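Local atomic coordinates of uncharacterized protein (Exiguobacterium sibiricum, PDB entry 3B77), a protein that is of unknown function but carries a bacterial pleckstrin homology domain joined to a helical region that probably mediates its assembly into oligomers. Residues A122-E127 with K181-F186; I90-G95 with K116-I121; S137-S142 with D169-H174; Y41-L46 with Y99-D104; D52-S55 with R61-Y64. All coordinates share one frame; numbering follows the deposited sequence.

Contact 1 (A122-E127 with K181-F186); sequences AEKQYE and KDFGSF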
# COMPACT_ATOMS: atom_id res chain seq x y z
N ALA A 122 -38.47 -29.48 8.85
CA ALA A 122 -37.28 -28.88 9.47
C ALA A 122 -36.03 -29.22 8.67
O ALA A 122 -35.16 -28.37 8.45
CB ALA A 122 -37.12 -29.35 10.92
N GLU A 123 -35.91 -30.47 8.25
CA GLU A 123 -34.72 -30.88 7.53
C GLU A 123 -34.60 -30.20 6.17
O GLU A 123 -33.53 -29.72 5.80
CB GLU A 123 -34.63 -32.41 7.40
CG GLU A 123 -33.43 -32.82 6.53
CD GLU A 123 -32.96 -34.26 6.72
OE1 GLU A 123 -33.42 -34.94 7.68
OE2 GLU A 123 -32.10 -34.70 5.91
N LYS A 124 -35.68 -30.16 5.42
CA LYS A 124 -35.68 -29.55 4.09
C LYS A 124 -35.28 -28.10 4.19
O LYS A 124 -34.52 -27.61 3.34
CB LYS A 124 -37.07 -29.64 3.48
CG LYS A 124 -37.20 -29.12 2.07
CD LYS A 124 -36.56 -30.04 1.07
CE LYS A 124 -36.93 -29.63 -0.35
NZ LYS A 124 -36.18 -30.42 -1.36
N GLN A 125 -35.77 -27.41 5.22
CA GLN A 125 -35.48 -26.00 5.45
C GLN A 125 -34.02 -25.86 5.75
O GLN A 125 -33.36 -25.02 5.17
CB GLN A 125 -36.35 -25.38 6.56
CG GLN A 125 -37.83 -25.31 6.18
CD GLN A 125 -38.72 -24.57 7.17
OE1 GLN A 125 -38.78 -24.87 8.39
NE2 GLN A 125 -39.46 -23.60 6.63
N TYR A 126 -33.51 -26.70 6.64
CA TYR A 126 -32.10 -26.67 7.05
C TYR A 126 -31.17 -26.82 5.84
O TYR A 126 -30.21 -26.08 5.61
CB TYR A 126 -31.82 -27.80 8.03
CG TYR A 126 -30.38 -27.86 8.52
CD1 TYR A 126 -29.98 -27.15 9.65
CD2 TYR A 126 -29.42 -28.66 7.88
CE1 TYR A 126 -28.68 -27.21 10.12
CE2 TYR A 126 -28.11 -28.73 8.34
CZ TYR A 126 -27.74 -28.01 9.46
OH TYR A 126 -26.44 -28.07 9.94
N GLU A 127 -31.48 -27.82 5.05
CA GLU A 127 -30.66 -28.11 3.90
C GLU A 127 -30.71 -26.92 2.94
O GLU A 127 -29.68 -26.51 2.44
CB GLU A 127 -31.12 -29.41 3.24
CG GLU A 127 -29.94 -30.33 2.92
CD GLU A 127 -30.20 -31.79 3.30
OE1 GLU A 127 -30.68 -32.55 2.41
OE2 GLU A 127 -29.94 -32.14 4.50
N LYS A 181 -42.17 -22.16 -0.14
CA LYS A 181 -43.36 -21.72 0.59
C LYS A 181 -44.27 -22.88 1.00
O LYS A 181 -44.81 -22.89 2.11
CB LYS A 181 -44.14 -20.71 -0.28
CG LYS A 181 -43.57 -19.31 -0.16
CD LYS A 181 -43.93 -18.38 -1.30
CE LYS A 181 -43.75 -16.89 -0.84
NZ LYS A 181 -42.63 -16.67 0.17
N ASP A 182 -44.37 -23.85 0.10
CA ASP A 182 -45.32 -24.93 0.21
C ASP A 182 -44.67 -26.28 0.61
O ASP A 182 -43.72 -26.75 0.00
CB ASP A 182 -46.01 -25.07 -1.15
CG ASP A 182 -47.29 -25.80 -1.07
OD1 ASP A 182 -47.45 -26.69 -0.22
OD2 ASP A 182 -48.16 -25.49 -1.88
N PHE A 183 -45.26 -26.89 1.63
CA PHE A 183 -44.80 -28.13 2.20
C PHE A 183 -45.97 -29.09 2.32
O PHE A 183 -46.00 -29.96 3.20
CB PHE A 183 -44.20 -27.86 3.59
CG PHE A 183 -42.85 -27.18 3.54
CD1 PHE A 183 -41.69 -27.92 3.39
CD2 PHE A 183 -42.73 -25.80 3.68
CE1 PHE A 183 -40.48 -27.31 3.34
CE2 PHE A 183 -41.50 -25.19 3.66
CZ PHE A 183 -40.38 -25.95 3.49
N GLY A 184 -46.95 -28.93 1.43
CA GLY A 184 -48.10 -29.82 1.43
C GLY A 184 -47.70 -31.27 1.22
O GLY A 184 -48.18 -32.16 1.92
N SER A 185 -46.79 -31.51 0.29
CA SER A 185 -46.37 -32.86 -0.07
C SER A 185 -45.74 -33.56 1.12
O SER A 185 -45.78 -34.78 1.21
CB SER A 185 -45.41 -32.84 -1.25
OG SER A 185 -44.33 -31.96 -1.02
N PHE A 186 -45.19 -32.79 2.04
CA PHE A 186 -44.63 -33.38 3.24
C PHE A 186 -45.71 -33.91 4.20
O PHE A 186 -45.52 -34.93 4.83
CB PHE A 186 -43.71 -32.38 3.95
CG PHE A 186 -42.46 -32.10 3.20
CD1 PHE A 186 -42.47 -31.27 2.11
CD2 PHE A 186 -41.28 -32.69 3.57
CE1 PHE A 186 -41.31 -31.03 1.42
CE2 PHE A 186 -40.13 -32.44 2.87
CZ PHE A 186 -40.15 -31.62 1.80
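Two phenylalanine rings, Phe183 and Phe186, meet the flank of helix 108-146 at Lys124 and Gln125. The aliphatic part of Lys124 serves both: its CG lies 3.9 Å from Phe186 CZ and also reaches the edge of the Phe183 ring, close to the ring plane, at CE1. With CG anti to the backbone N (chi1 -177°) and a bend at chi2, the lysine chain crosses Phe186 at about a right angle and then leads its ammonium end away from the rings. Gln125 approaches Phe183 from the next position on the helix, its CG 3.8 Å from Phe183 CZ and its amide plane turned 80° from the ring. Gln125 NE2 lies beside Phe183 CE2 at 3.9 Å and donates weakly to Tyr68 O, while OE1 accepts from Ile73 N. Further out, Phe183 also rests on Ile121, and Phe186 on Ala120 and Ile121. Asp182 fixes the turn that leads into the last helix: its OD1 accepts from Gly184 N at 2.8 Å, while the backbone of Phe183 bonds to Asn45. Contact 1 thus packs the entrance of helix 184-191 against the long helix, with an Asx turn and Phe183 as N-cap.

Contact 2 (I90-G95 with K116-I121); sequences IKFEIG and KALLAI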
# COMPACT_ATOMS: atom_id res chain seq x y z
N ILE A 90 -46.03 -33.11 21.74
CA ILE A 90 -45.21 -32.79 20.56
C ILE A 90 -44.67 -31.38 20.76
O ILE A 90 -45.37 -30.48 21.22
CB ILE A 90 -46.00 -32.89 19.24
CG1 ILE A 90 -45.05 -32.73 18.04
CG2 ILE A 90 -47.13 -31.89 19.20
CD1 ILE A 90 -45.70 -33.08 16.71
N LYS A 91 -43.39 -31.22 20.46
CA LYS A 91 -42.73 -29.94 20.60
C LYS A 91 -41.99 -29.56 19.33
O LYS A 91 -41.61 -30.41 18.53
CB LYS A 91 -41.70 -29.97 21.73
CG LYS A 91 -42.20 -30.34 23.12
CD LYS A 91 -41.01 -30.62 24.08
CE LYS A 91 -40.07 -29.39 24.24
NZ LYS A 91 -38.87 -29.65 25.13
N PHE A 92 -41.81 -28.26 19.17
CA PHE A 92 -41.02 -27.67 18.09
C PHE A 92 -40.90 -26.18 18.31
O PHE A 92 -41.51 -25.61 19.22
CB PHE A 92 -41.63 -27.94 16.70
CG PHE A 92 -43.03 -27.46 16.56
CD1 PHE A 92 -44.09 -28.29 16.91
CD2 PHE A 92 -43.30 -26.19 16.07
CE1 PHE A 92 -45.38 -27.84 16.78
CE2 PHE A 92 -44.58 -25.74 15.92
CZ PHE A 92 -45.62 -26.55 16.28
N GLU A 93 -40.05 -25.57 17.50
CA GLU A 93 -39.85 -24.15 17.50
C GLU A 93 -40.09 -23.67 16.09
O GLU A 93 -39.56 -24.22 15.13
CB GLU A 93 -38.43 -23.81 17.95
CG GLU A 93 -38.14 -24.26 19.40
CD GLU A 93 -36.75 -23.88 19.90
OE1 GLU A 93 -36.03 -23.13 19.20
OE2 GLU A 93 -36.42 -24.34 21.02
N ILE A 94 -40.92 -22.65 15.97
CA ILE A 94 -41.29 -22.08 14.67
C ILE A 94 -40.92 -20.60 14.72
O ILE A 94 -41.39 -19.85 15.59
CB ILE A 94 -42.77 -22.36 14.35
CG1 ILE A 94 -43.10 -21.82 12.98
CG2 ILE A 94 -43.70 -21.80 15.43
CD1 ILE A 94 -44.39 -22.38 12.45
N GLY A 95 -40.04 -20.19 13.80
CA GLY A 95 -39.32 -18.92 13.99
C GLY A 95 -38.49 -19.29 15.20
O GLY A 95 -37.82 -20.33 15.18
N LYS A 116 -43.44 -36.91 12.35
CA LYS A 116 -42.64 -37.22 11.16
C LYS A 116 -42.65 -36.10 10.15
O LYS A 116 -41.60 -35.74 9.65
CB LYS A 116 -43.13 -38.51 10.49
CG LYS A 116 -42.93 -39.82 11.29
CD LYS A 116 -43.36 -41.02 10.41
CE LYS A 116 -43.55 -42.32 11.15
NZ LYS A 116 -43.88 -43.46 10.19
N ALA A 117 -43.82 -35.54 9.87
CA ALA A 117 -43.99 -34.44 8.89
C ALA A 117 -43.14 -33.22 9.24
O ALA A 117 -42.37 -32.73 8.41
CB ALA A 117 -45.48 -34.02 8.77
N LEU A 118 -43.28 -32.75 10.48
CA LEU A 118 -42.53 -31.58 10.97
C LEU A 118 -41.01 -31.80 10.92
O LEU A 118 -40.24 -30.91 10.52
CB LEU A 118 -42.98 -31.24 12.39
CG LEU A 118 -44.41 -30.69 12.49
CD1 LEU A 118 -44.75 -30.34 13.95
CD2 LEU A 118 -44.56 -29.47 11.56
N LEU A 119 -40.59 -33.01 11.28
CA LEU A 119 -39.18 -33.43 11.25
C LEU A 119 -38.63 -33.32 9.80
O LEU A 119 -37.53 -32.83 9.57
CB LEU A 119 -39.13 -34.87 11.76
CG LEU A 119 -38.06 -35.51 12.63
CD1 LEU A 119 -37.70 -34.70 13.87
CD2 LEU A 119 -38.62 -36.90 13.06
N ALA A 120 -39.43 -33.75 8.84
CA ALA A 120 -39.08 -33.70 7.44
C ALA A 120 -39.02 -32.26 6.94
O ALA A 120 -38.12 -31.89 6.18
CB ALA A 120 -40.09 -34.51 6.65
N ILE A 121 -39.98 -31.44 7.38
CA ILE A 121 -39.99 -30.00 7.00
C ILE A 121 -38.74 -29.31 7.56
O ILE A 121 -38.04 -28.64 6.82
CB ILE A 121 -41.28 -29.28 7.52
CG1 ILE A 121 -42.53 -29.85 6.85
CG2 ILE A 121 -41.21 -27.76 7.26
CD1 ILE A 121 -43.82 -29.33 7.45
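Leu118 reaches from helix 108-146 to Ile90 and Phe92 of strand 87-94, a helix-on-sheet packing within the bacterial PH domain, where the helix that follows the last strand lies against the three-stranded sheet. Along the helix segment, Lys116 and Ala117 come first and face other neighbours: Ala117 rests on Tyr187 of helix 184-191, and Lys116 reaches toward a second subunit. Leu118 then points at the strand, and its side chain supplies the whole helix side of the contact. Leu119 turns instead to Val76 of strand 73-79, and one turn beyond Ala117 Ile121 packs on Tyr187 and Phe183. The spacing of Ile90 and Phe92, two residues apart on the strand, puts both side chains on the face of the sheet that looks at the helix. Ile90 stands nearly square to Leu118, whereas Phe92 meets it obliquely and also lies nearly parallel to the ring of Tyr99 on the adjacent strand. All three touching residues are buried. With CG between its backbone N and carbonyl carbon (chi1 56°), Phe92 brings CD1 and CE1 to the leucine. One methyl is shared by the two strand residues: Leu118 CD1 lies 4.0 Å from Ile90 CD1 and 3.7 Å from Phe92 CD1.

Contact 3 (S137-S142 with D169-H174); sequences SSLNHS and DWLQGH
Leu139 and Trp170 bury the most surface where helix 108-146 packs against helix 156-178, with Leu171 and Ser138 filling in beside them. The two segments run almost exactly antiparallel, at 170°, and their axes come no closer than 11.1 Å, a separation bridged mainly by Leu139 and Trp170. Both extend CG anti to the backbone N (chi1 -172° and 178°), which sends them into the space between the helices, where they run antiparallel, side against side. Leu139 CD1 touches the pyrrole part of the indole, 3.6 Å from Trp170 CD1, and Leu139 CB lies 3.9 Å from Trp170 NE1. Leu139 CD1 also meets Leu171 CD2 at 3.6 Å, the two leucines roughly perpendicular. On the benzo ring, Ser138 CB is 4.1 Å from Trp170 CZ2. Within its own helix, Trp170 has one ring face covered by His174, whose NE2 lies 3.2 Å above the plane, toward the rim.

The buried Trp170 NE1 and Ser138 OG find their partners outside the two segments: NE1 donates to Ala135 O on the facing helix, and OG bonds to Phe134 O and to Ser167 OG of a second subunit. No hydrogen bond joins the segments themselves; they meet through carbon contacts, apart from Leu139 CB against the indole N-H group. This helical hairpin also packs against neighbouring subunits, consistent with an oligomerisation region.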
# COMPACT_ATOMS: atom_id res chain seq x y z
N SER A 137 -22.01 -17.71 -2.21
CA SER A 137 -20.57 -17.87 -2.37
C SER A 137 -20.18 -18.06 -3.80
O SER A 137 -19.13 -17.58 -4.21
CB SER A 137 -20.06 -19.05 -1.53
OG SER A 137 -20.25 -18.81 -0.15
N SER A 138 -20.99 -18.82 -4.56
CA SER A 138 -20.69 -19.02 -5.98
C SER A 138 -20.78 -17.70 -6.72
O SER A 138 -20.05 -17.48 -7.71
CB SER A 138 -21.62 -20.08 -6.65
OG SER A 138 -21.56 -21.33 -5.96
N LEU A 139 -21.69 -16.82 -6.26
CA LEU A 139 -21.90 -15.54 -6.94
C LEU A 139 -20.66 -14.67 -6.80
O LEU A 139 -20.14 -14.10 -7.78
CB LEU A 139 -23.20 -14.85 -6.51
CG LEU A 139 -23.52 -13.61 -7.36
CD1 LEU A 139 -24.98 -13.25 -7.40
CD2 LEU A 139 -22.67 -12.41 -6.90
N ASN A 140 -20.14 -14.64 -5.60
CA ASN A 140 -18.87 -13.98 -5.36
C ASN A 140 -17.73 -14.60 -6.16
O ASN A 140 -16.93 -13.88 -6.77
CB ASN A 140 -18.56 -14.01 -3.87
CG ASN A 140 -19.62 -13.23 -3.03
OD1 ASN A 140 -20.26 -12.29 -3.52
ND2 ASN A 140 -19.81 -13.65 -1.78
N HIS A 141 -17.60 -15.91 -6.19
CA HIS A 141 -16.45 -16.45 -6.93
C HIS A 141 -16.47 -15.96 -8.39
O HIS A 141 -15.42 -15.61 -8.94
CB HIS A 141 -16.35 -17.99 -6.82
CG HIS A 141 -16.20 -18.47 -5.41
ND1 HIS A 141 -15.26 -17.94 -4.55
CD2 HIS A 141 -16.88 -19.39 -4.69
CE1 HIS A 141 -15.38 -18.51 -3.36
NE2 HIS A 141 -16.35 -19.40 -3.43
N SER A 142 -17.65 -15.88 -9.01
CA SER A 142 -17.73 -15.33 -10.38
C SER A 142 -17.31 -13.85 -10.46
O SER A 142 -16.63 -13.42 -11.39
CB SER A 142 -19.16 -15.49 -10.97
OG SER A 142 -19.56 -16.82 -11.18
N ASP A 169 -31.34 -12.39 -11.23
CA ASP A 169 -31.97 -13.69 -11.39
C ASP A 169 -31.40 -14.79 -10.50
O ASP A 169 -32.14 -15.63 -10.02
CB ASP A 169 -31.86 -14.17 -12.85
CG ASP A 169 -32.75 -13.35 -13.79
OD1 ASP A 169 -33.73 -12.73 -13.25
OD2 ASP A 169 -32.51 -13.35 -15.05
N TRP A 170 -30.09 -14.84 -10.39
CA TRP A 170 -29.44 -15.81 -9.56
C TRP A 170 -29.83 -15.54 -8.08
O TRP A 170 -30.29 -16.43 -7.38
CB TRP A 170 -27.93 -15.68 -9.78
CG TRP A 170 -27.12 -16.60 -8.94
CD1 TRP A 170 -26.73 -16.39 -7.68
CD2 TRP A 170 -26.64 -17.91 -9.30
NE1 TRP A 170 -26.02 -17.46 -7.21
CE2 TRP A 170 -25.94 -18.41 -8.18
CE3 TRP A 170 -26.74 -18.70 -10.44
CZ2 TRP A 170 -25.36 -19.68 -8.16
CZ3 TRP A 170 -26.14 -19.95 -10.44
CH2 TRP A 170 -25.48 -20.44 -9.30
N LEU A 171 -29.71 -14.31 -7.61
CA LEU A 171 -29.99 -14.07 -6.19
C LEU A 171 -31.44 -14.42 -5.90
O LEU A 171 -31.77 -15.02 -4.86
CB LEU A 171 -29.71 -12.60 -5.80
CG LEU A 171 -28.26 -12.18 -5.78
CD1 LEU A 171 -28.07 -10.74 -5.20
CD2 LEU A 171 -27.53 -13.15 -4.89
N GLN A 172 -32.29 -14.12 -6.89
CA GLN A 172 -33.71 -14.27 -6.72
C GLN A 172 -34.15 -15.70 -6.86
O GLN A 172 -34.92 -16.21 -6.03
CB GLN A 172 -34.41 -13.45 -7.78
CG GLN A 172 -35.90 -13.50 -7.59
CD GLN A 172 -36.61 -13.12 -8.81
OE1 GLN A 172 -36.24 -13.61 -9.91
NE2 GLN A 172 -37.66 -12.25 -8.67
N GLY A 173 -33.73 -16.34 -7.94
CA GLY A 173 -34.06 -17.75 -8.19
C GLY A 173 -33.70 -18.57 -6.97
O GLY A 173 -34.49 -19.32 -6.50
N HIS A 174 -32.53 -18.36 -6.43
CA HIS A 174 -32.07 -19.13 -5.31
C HIS A 174 -32.84 -18.82 -4.04
O HIS A 174 -33.15 -19.75 -3.28
CB HIS A 174 -30.54 -18.98 -5.13
CG HIS A 174 -29.73 -19.76 -6.15
ND1 HIS A 174 -29.39 -21.07 -5.96
CD2 HIS A 174 -29.25 -19.41 -7.36
CE1 HIS A 174 -28.71 -21.50 -7.01
NE2 HIS A 174 -28.61 -20.51 -7.88

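Contact 4 (Y41-L46 with Y99-D104); sequences YCFTNL and YSIDVD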
# COMPACT_ATOMS: atom_id res chain seq x y z
N TYR A 41 -54.68 -25.44 16.90
CA TYR A 41 -53.42 -25.49 16.17
C TYR A 41 -53.67 -26.06 14.78
O TYR A 41 -53.90 -27.24 14.62
CB TYR A 41 -52.42 -26.37 16.91
CG TYR A 41 -52.14 -25.93 18.32
CD1 TYR A 41 -51.18 -24.99 18.60
CD2 TYR A 41 -52.85 -26.47 19.38
CE1 TYR A 41 -50.91 -24.60 19.88
CE2 TYR A 41 -52.60 -26.08 20.68
CZ TYR A 41 -51.63 -25.15 20.93
OH TYR A 41 -51.37 -24.75 22.21
N CYS A 42 -53.57 -25.22 13.77
CA CYS A 42 -53.94 -25.59 12.41
C CYS A 42 -52.71 -25.62 11.55
O CYS A 42 -52.08 -24.60 11.36
CB CYS A 42 -54.92 -24.55 11.90
SG CYS A 42 -55.61 -24.81 10.30
N PHE A 43 -52.34 -26.80 11.06
CA PHE A 43 -51.17 -26.99 10.21
C PHE A 43 -51.60 -27.10 8.76
O PHE A 43 -52.24 -28.06 8.38
CB PHE A 43 -50.40 -28.24 10.61
CG PHE A 43 -49.83 -28.20 12.00
CD1 PHE A 43 -50.61 -28.56 13.09
CD2 PHE A 43 -48.53 -27.81 12.21
CE1 PHE A 43 -50.09 -28.53 14.38
CE2 PHE A 43 -47.99 -27.79 13.46
CZ PHE A 43 -48.77 -28.15 14.56
N THR A 44 -51.23 -26.10 7.96
CA THR A 44 -51.57 -26.07 6.53
C THR A 44 -50.30 -26.26 5.71
O THR A 44 -49.19 -26.38 6.28
CB THR A 44 -52.20 -24.70 6.11
OG1 THR A 44 -51.17 -23.73 5.89
CG2 THR A 44 -53.19 -24.19 7.14
N ASN A 45 -50.47 -26.30 4.39
CA ASN A 45 -49.35 -26.41 3.47
C ASN A 45 -48.44 -25.19 3.49
O ASN A 45 -47.27 -25.30 3.18
CB ASN A 45 -49.81 -26.67 2.03
CG ASN A 45 -50.79 -25.65 1.55
OD1 ASN A 45 -51.66 -25.22 2.29
ND2 ASN A 45 -50.66 -25.27 0.31
N LEU A 46 -48.98 -24.05 3.89
CA LEU A 46 -48.22 -22.82 3.91
C LEU A 46 -47.78 -22.33 5.28
O LEU A 46 -46.77 -21.62 5.37
CB LEU A 46 -49.03 -21.70 3.27
CG LEU A 46 -49.62 -21.95 1.89
CD1 LEU A 46 -50.63 -20.84 1.57
CD2 LEU A 46 -48.56 -22.11 0.75
N TYR A 99 -43.18 -24.28 20.92
CA TYR A 99 -44.50 -24.88 20.90
C TYR A 99 -44.43 -26.23 21.53
O TYR A 99 -43.60 -27.04 21.18
CB TYR A 99 -45.06 -24.99 19.48
CG TYR A 99 -45.83 -23.77 19.09
CD1 TYR A 99 -45.18 -22.63 18.63
CD2 TYR A 99 -47.20 -23.72 19.23
CE1 TYR A 99 -45.90 -21.47 18.29
CE2 TYR A 99 -47.93 -22.57 18.90
CZ TYR A 99 -47.28 -21.45 18.43
OH TYR A 99 -48.01 -20.33 18.13
N SER A 100 -45.30 -26.43 22.51
CA SER A 100 -45.45 -27.69 23.18
C SER A 100 -46.94 -27.96 23.18
O SER A 100 -47.69 -27.20 23.76
CB SER A 100 -44.92 -27.59 24.59
OG SER A 100 -45.26 -28.76 25.32
N ILE A 101 -47.37 -29.02 22.52
CA ILE A 101 -48.79 -29.33 22.40
C ILE A 101 -49.08 -30.71 22.97
O ILE A 101 -48.49 -31.69 22.53
CB ILE A 101 -49.26 -29.26 20.92
CG1 ILE A 101 -48.85 -27.91 20.30
CG2 ILE A 101 -50.76 -29.47 20.83
CD1 ILE A 101 -49.06 -27.83 18.80
N ASP A 102 -49.99 -30.77 23.95
CA ASP A 102 -50.43 -32.03 24.58
C ASP A 102 -51.65 -32.57 23.87
O ASP A 102 -52.59 -31.82 23.63
CB ASP A 102 -50.76 -31.81 26.06
CG ASP A 102 -49.51 -31.62 26.91
OD1 ASP A 102 -48.58 -32.45 26.80
OD2 ASP A 102 -49.47 -30.66 27.71
N VAL A 103 -51.62 -33.85 23.53
CA VAL A 103 -52.67 -34.46 22.73
C VAL A 103 -53.12 -35.78 23.36
O VAL A 103 -52.31 -36.54 23.90
CB VAL A 103 -52.18 -34.73 21.28
CG1 VAL A 103 -53.30 -35.26 20.42
CG2 VAL A 103 -51.65 -33.47 20.67
N ASP A 104 -54.43 -36.03 23.28
CA ASP A 104 -55.05 -37.25 23.76
C ASP A 104 -54.26 -38.47 23.31
O ASP A 104 -54.15 -38.72 22.11
CB ASP A 104 -56.48 -37.32 23.20
CG ASP A 104 -57.34 -38.43 23.83
OD1 ASP A 104 -56.80 -39.47 24.31
OD2 ASP A 104 -58.57 -38.25 23.82
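Tyr41 presents one ring face to Ile101 and an edge to Tyr99, so that a single aromatic ring meets strand 97-104 in two different ways. Over the face, Ile101 CD1 stands 3.7 Å from the centroid of the Tyr41 ring and 19° off its normal, a CH-pi contact. The isoleucine does not touch with that methyl alone: Ile101 CG2 runs alongside Tyr41 CD2 and CE2, at 3.9 Å from each, and CG1 lies near CZ. Ile101 CG1 stands anti to the carbonyl carbon (chi1 -52°), which carries CD1 over the Tyr41 ring. At the rim, Tyr41 CE1 and Tyr99 CE2 are 3.7 Å apart, each lying close to the plane of the other ring, so the tyrosines meet edge against edge. Phe43, two residues further on, adds a looser touch: Ile101 CD1 lies at the edge of its ring, near the plane, 4.3 Å from Phe43 CZ. The strand segments themselves run at 106° to one another, as expected for two sheets packed crosswise in a PH domain. His50 of strand 47-52 stacks on Tyr41 and meets Tyr99 edge-to-face. No hydrogen bond joins the two segments, so the facing sheets are held here by dispersion and one CH-pi contact between buried side chains.

Contact 5 (D52-S55 with R61-Y64); sequences DGES and RVLY
Strands 47-52 and 62-67 are neighbours in the larger antiparallel sheet of the PH domain, and Asp52 with Val62 forms the last bridge before the loop that joins them. This is a hydrogen-bonded pair: Asp52 N donates to Val62 O at 2.7 Å with an N-H...O angle of 171°, and Val62 N returns a bond of 2.9 Å to Asp52 O. Arg61 CA approaches Asp52 O at 3.5 Å, a CA-H...O contact.

The side chains of Asp52 and Val62 share one face of the sheet. The Asp52 side chain runs beside that of Tyr64 in the same direction; its CB sits in the plane of the ring at the edge, 3.9 Å from Tyr64 CE2, and the carboxylate is turned 38° from that ring. Tyr64 has a cation-pi partner in Lys97. Past the bridge, the carboxylate of Glu54 bends back to Val62, OE2 3.8 Å from Val62 CG2, the two side chains crossing at a slant. The aliphatic part of Arg61 lies against the Gly53 backbone, its CD 3.7 Å from Gly53 CA. Bends at chi2 and chi3 fold the arginine along the glycine, while its guanidinium makes weak bonds to Lys37 O and Ser59 O.

Val62 and Leu63 also pair with a strand of a third subunit, which continues the sheet across the interface. Contact 5 is the loop end of the beta hairpin formed by strands 47-52 and 62-67.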
# COMPACT_ATOMS: atom_id res chain seq x y z
N ASP A 52 -54.78 -18.57 19.89
CA ASP A 52 -54.28 -18.69 21.27
C ASP A 52 -55.27 -18.13 22.28
O ASP A 52 -55.53 -16.94 22.29
CB ASP A 52 -52.94 -17.95 21.40
CG ASP A 52 -52.29 -18.04 22.81
OD1 ASP A 52 -52.81 -18.69 23.75
OD2 ASP A 52 -51.21 -17.44 22.97
N GLY A 53 -55.79 -19.00 23.15
CA GLY A 53 -56.66 -18.58 24.24
C GLY A 53 -55.85 -18.45 25.52
O GLY A 53 -55.50 -19.45 26.15
N GLU A 54 -55.54 -17.20 25.90
CA GLU A 54 -54.77 -16.91 27.12
C GLU A 54 -55.69 -16.64 28.35
O GLU A 54 -55.29 -15.95 29.29
CB GLU A 54 -53.83 -15.72 26.86
CG GLU A 54 -54.57 -14.38 26.65
CD GLU A 54 -53.87 -13.43 25.67
OE1 GLU A 54 -52.80 -13.78 25.12
OE2 GLU A 54 -54.43 -12.33 25.44
N SER A 55 -56.92 -17.18 28.31
CA SER A 55 -57.85 -17.11 29.44
C SER A 55 -58.51 -18.49 29.69
O SER A 55 -58.60 -19.33 28.79
CB SER A 55 -58.92 -16.03 29.21
N ARG A 61 -59.63 -15.00 21.56
CA ARG A 61 -58.52 -15.72 20.95
C ARG A 61 -57.62 -14.79 20.18
O ARG A 61 -58.10 -14.03 19.35
CB ARG A 61 -59.03 -16.74 19.95
CG ARG A 61 -59.91 -17.80 20.53
CD ARG A 61 -59.16 -18.58 21.58
NE ARG A 61 -59.49 -20.00 21.52
CZ ARG A 61 -60.34 -20.61 22.33
NH1 ARG A 61 -60.95 -19.93 23.30
NH2 ARG A 61 -60.57 -21.91 22.19
N VAL A 62 -56.32 -14.87 20.42
CA VAL A 62 -55.34 -14.15 19.62
C VAL A 62 -54.96 -15.04 18.42
O VAL A 62 -54.60 -16.20 18.60
CB VAL A 62 -54.09 -13.77 20.44
CG1 VAL A 62 -53.12 -12.98 19.59
CG2 VAL A 62 -54.50 -12.96 21.66
N LEU A 63 -55.06 -14.49 17.21
CA LEU A 63 -54.74 -15.25 15.99
C LEU A 63 -53.29 -14.99 15.59
O LEU A 63 -52.90 -13.86 15.42
CB LEU A 63 -55.71 -14.88 14.84
CG LEU A 63 -56.20 -16.05 13.97
N TYR A 64 -52.50 -16.05 15.50
CA TYR A 64 -51.11 -16.01 14.98
C TYR A 64 -51.04 -16.73 13.64
O TYR A 64 -51.82 -17.62 13.40
CB TYR A 64 -50.16 -16.70 15.95
CG TYR A 64 -50.00 -15.93 17.23
CD1 TYR A 64 -49.12 -14.85 17.30
CD2 TYR A 64 -50.72 -16.26 18.37
CE1 TYR A 64 -48.96 -14.14 18.46
CE2 TYR A 64 -50.56 -15.55 19.54
CZ TYR A 64 -49.68 -14.48 19.57
OH TYR A 64 -49.48 -13.74 20.71

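Contacts 2, 3 and 4 are buried, contact 1 is partly buried and contact 5 lies at the surface. Helix 108-146 takes part in contacts 1, 2 and 3, passing from the PH domain in contact 2 to the helical hairpin in contact 3, about 29 Å away between centres. Contacts 2 and 4 meet at neighbouring strands 87-94 and 97-104, and contact 1 also touches contact 4. Contact 5 stands apart in chemistry: backbone hydrogen bonds join its segments, whereas the other four rely on side-chain packing across theirs, aliphatic and aromatic in contact 2, ring-rich in contact 4. Contacts 3 and 5, on opposite sides of the chain's centre, both touch the third subunit, as does contact 1.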